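Local coordinates for ethanolamine utilization protein EutL (Clostridium perfringens E str. JGS1987, PDB 4TLH), which probably forms part of the protein shell of the bacterial microcompartment that encloses ethanolamine breakdown, as a trimeric shell protein, at residues Ala41-Val46 with Ala80-Gly85. Residues are numbered along the deposited sequence; the frame is centred on the assembly and turned at random.
Sequences ADCDDV and AGEVIG
Ala-41, the last residue of strand 35-41, offers its carbonyl O to the backbone N of Glu-82; the bond is 2.9 Å long, nearly straight at 161°, and lies in the carbonyl plane. The same oxygen takes a CA-H...O contact from Gly-81 CA at 3.4 Å. Gly-81, with no side chain, can bring its CA this close, and its positive phi is one that glycine adopts readily. The small CB of Ala-41 leaves Val-83 CG1 room to lie against it, 4.1 Å away.

The CB of Asp-42 points away from the 80-85 segment, and its OD1 accepts a hydrogen bond from Asn-9 N. The carbonyl O of Asp-42 accepts a hydrogen bond from a water, which also donates a weak one to Glu-82 OE2. Cys-43 is the N-cap residue of helix 44-57, and its CA passes close to Glu-82 OE1.

At Asp-44 the helix begins, and its backbone N gives a bond of 2.9 Å to Glu-82 OE1 on the anti lone pair. The Glu-82 chain, extended beyond CG (chi2 -179°), carries its carboxylate to this first turn, where a negative group is probably favoured by the partial positive charge of the helix N-terminus. Asp-44 OD1 nevertheless sits 3.1 Å from that OE1, with the carboxylate planes 79° apart; such closeness of two acids would probably raise a pKa. Asp-44 OD2 is bonded to Ser-67 OG, while Glu-82 OE2 is held by Ala-72 N. Val-83 CB packs 3.7 Å from Asp-44 CB, and the side chain also touches Thr-47 and Tyr-48, so this branched apolar residue joins strand to helix.

The contact thus joins the strand-to-helix turn after strand 35-41 to the start of its antiparallel neighbour, strand 83-89, within the alpha/beta fold of a BMC domain.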
loop_
_atom_site.group_PDB
_atom_site.type_symbol
_atom_site.label_atom_id
_atom_site.label_comp_id
_atom_site.label_asym_id
_atom_site.label_seq_id
_atom_site.Cartn_x
_atom_site.Cartn_y
_atom_site.Cartn_z
ATOM N N ALA A 41 10.851 5.231 13.168
ATOM C CA ALA A 41 11.793 4.140 13.399
ATOM C C ALA A 41 11.690 3.122 12.264
ATOM O O ALA A 41 10.777 3.199 11.439
ATOM C CB ALA A 41 11.521 3.489 14.724
ATOM N N ASP A 42 12.620 2.174 12.207
ATOM C CA ASP A 42 12.649 1.224 11.095
ATOM C C ASP A 42 11.953 -0.100 11.426
ATOM O O ASP A 42 12.102 -1.079 10.698
ATOM C CB ASP A 42 14.092 0.972 10.642
ATOM C CG ASP A 42 14.941 0.287 11.699
ATOM O OD1 ASP A 42 14.406 -0.123 12.756
ATOM O OD2 ASP A 42 16.158 0.148 11.446
ATOM N N CYS A 43 11.183 -0.115 12.506
ATOM C CA CYS A 43 10.439 -1.304 12.891
ATOM C C CYS A 43 9.109 -0.896 13.515
ATOM O O CYS A 43 9.077 -0.269 14.589
ATOM C CB CYS A 43 11.273 -2.154 13.856
ATOM S SG CYS A 43 10.495 -3.703 14.242
ATOM N N ASP A 44 8.007 -1.259 12.875
ATOM C CA ASP A 44 6.735 -0.714 13.303
ATOM C C ASP A 44 6.192 -1.357 14.586
ATOM O O ASP A 44 5.853 -0.635 15.519
ATOM C CB ASP A 44 5.677 -0.760 12.174
ATOM C CG ASP A 44 5.369 -2.157 11.641
ATOM O OD1 ASP A 44 6.162 -3.098 11.836
ATOM O OD2 ASP A 44 4.301 -2.281 10.973
ATOM N N ASP A 45 6.111 -2.676 14.659
ATOM C CA ASP A 45 5.407 -3.287 15.778
ATOM C C ASP A 45 6.158 -3.132 17.088
ATOM O O ASP A 45 5.537 -3.032 18.146
ATOM C CB ASP A 45 5.130 -4.757 15.472
ATOM C CG ASP A 45 4.183 -4.912 14.312
ATOM O OD1 ASP A 45 2.989 -4.524 14.445
ATOM O OD2 ASP A 45 4.628 -5.391 13.250
ATOM N N VAL A 46 7.486 -3.074 17.042
ATOM C CA VAL A 46 8.242 -2.791 18.255
ATOM C C VAL A 46 7.933 -1.352 18.710
ATOM O O VAL A 46 7.793 -1.074 19.892
ATOM C CB VAL A 46 9.762 -2.972 18.041
ATOM C CG1 VAL A 46 10.523 -2.513 19.248
ATOM C CG2 VAL A 46 10.085 -4.426 17.745
ATOM N N ALA A 80 11.838 8.229 7.001
ATOM C CA ALA A 80 10.495 7.673 6.936
ATOM C C ALA A 80 10.399 6.332 7.668
ATOM O O ALA A 80 9.389 6.035 8.313
ATOM C CB ALA A 80 10.047 7.520 5.471
ATOM N N GLY A 81 11.443 5.526 7.573
ATOM C CA GLY A 81 11.457 4.225 8.230
ATOM C C GLY A 81 10.250 3.411 7.826
ATOM O O GLY A 81 9.873 3.403 6.645
ATOM N N GLU A 82 9.614 2.749 8.792
ATOM C CA GLU A 82 8.341 2.114 8.492
ATOM C C GLU A 82 7.260 2.453 9.490
ATOM O O GLU A 82 6.231 1.810 9.502
ATOM C CB GLU A 82 8.494 0.593 8.369
ATOM C CG GLU A 82 8.921 -0.145 9.592
ATOM C CD GLU A 82 9.063 -1.665 9.349
ATOM O OE1 GLU A 82 8.766 -2.449 10.291
ATOM O OE2 GLU A 82 9.492 -2.059 8.234
ATOM N N VAL A 83 7.449 3.502 10.299
ATOM C CA VAL A 83 6.418 3.846 11.262
ATOM C C VAL A 83 6.536 5.288 11.726
ATOM O O VAL A 83 7.636 5.845 11.814
ATOM C CB VAL A 83 6.464 2.878 12.484
ATOM C CG1 VAL A 83 7.752 3.015 13.237
ATOM C CG2 VAL A 83 5.272 3.076 13.401
ATOM N N ILE A 84 5.382 5.906 11.937
ATOM C CA ILE A 84 5.333 7.196 12.603
ATOM C C ILE A 84 4.425 7.041 13.800
ATOM O O ILE A 84 3.333 6.508 13.691
ATOM C CB ILE A 84 4.844 8.365 11.684
ATOM C CG1 ILE A 84 4.782 9.659 12.502
ATOM C CG2 ILE A 84 3.486 8.079 11.055
ATOM C CD1 ILE A 84 4.708 10.921 11.685
ATOM N N GLY A 85 4.890 7.519 14.951
ATOM C CA GLY A 85 4.073 7.541 16.148
ATOM C C GLY A 85 3.992 8.945 16.700
ATOM O O GLY A 85 4.970 9.681 16.638
HETATM O O HOH W 1 12.165 -3.507 9.336
#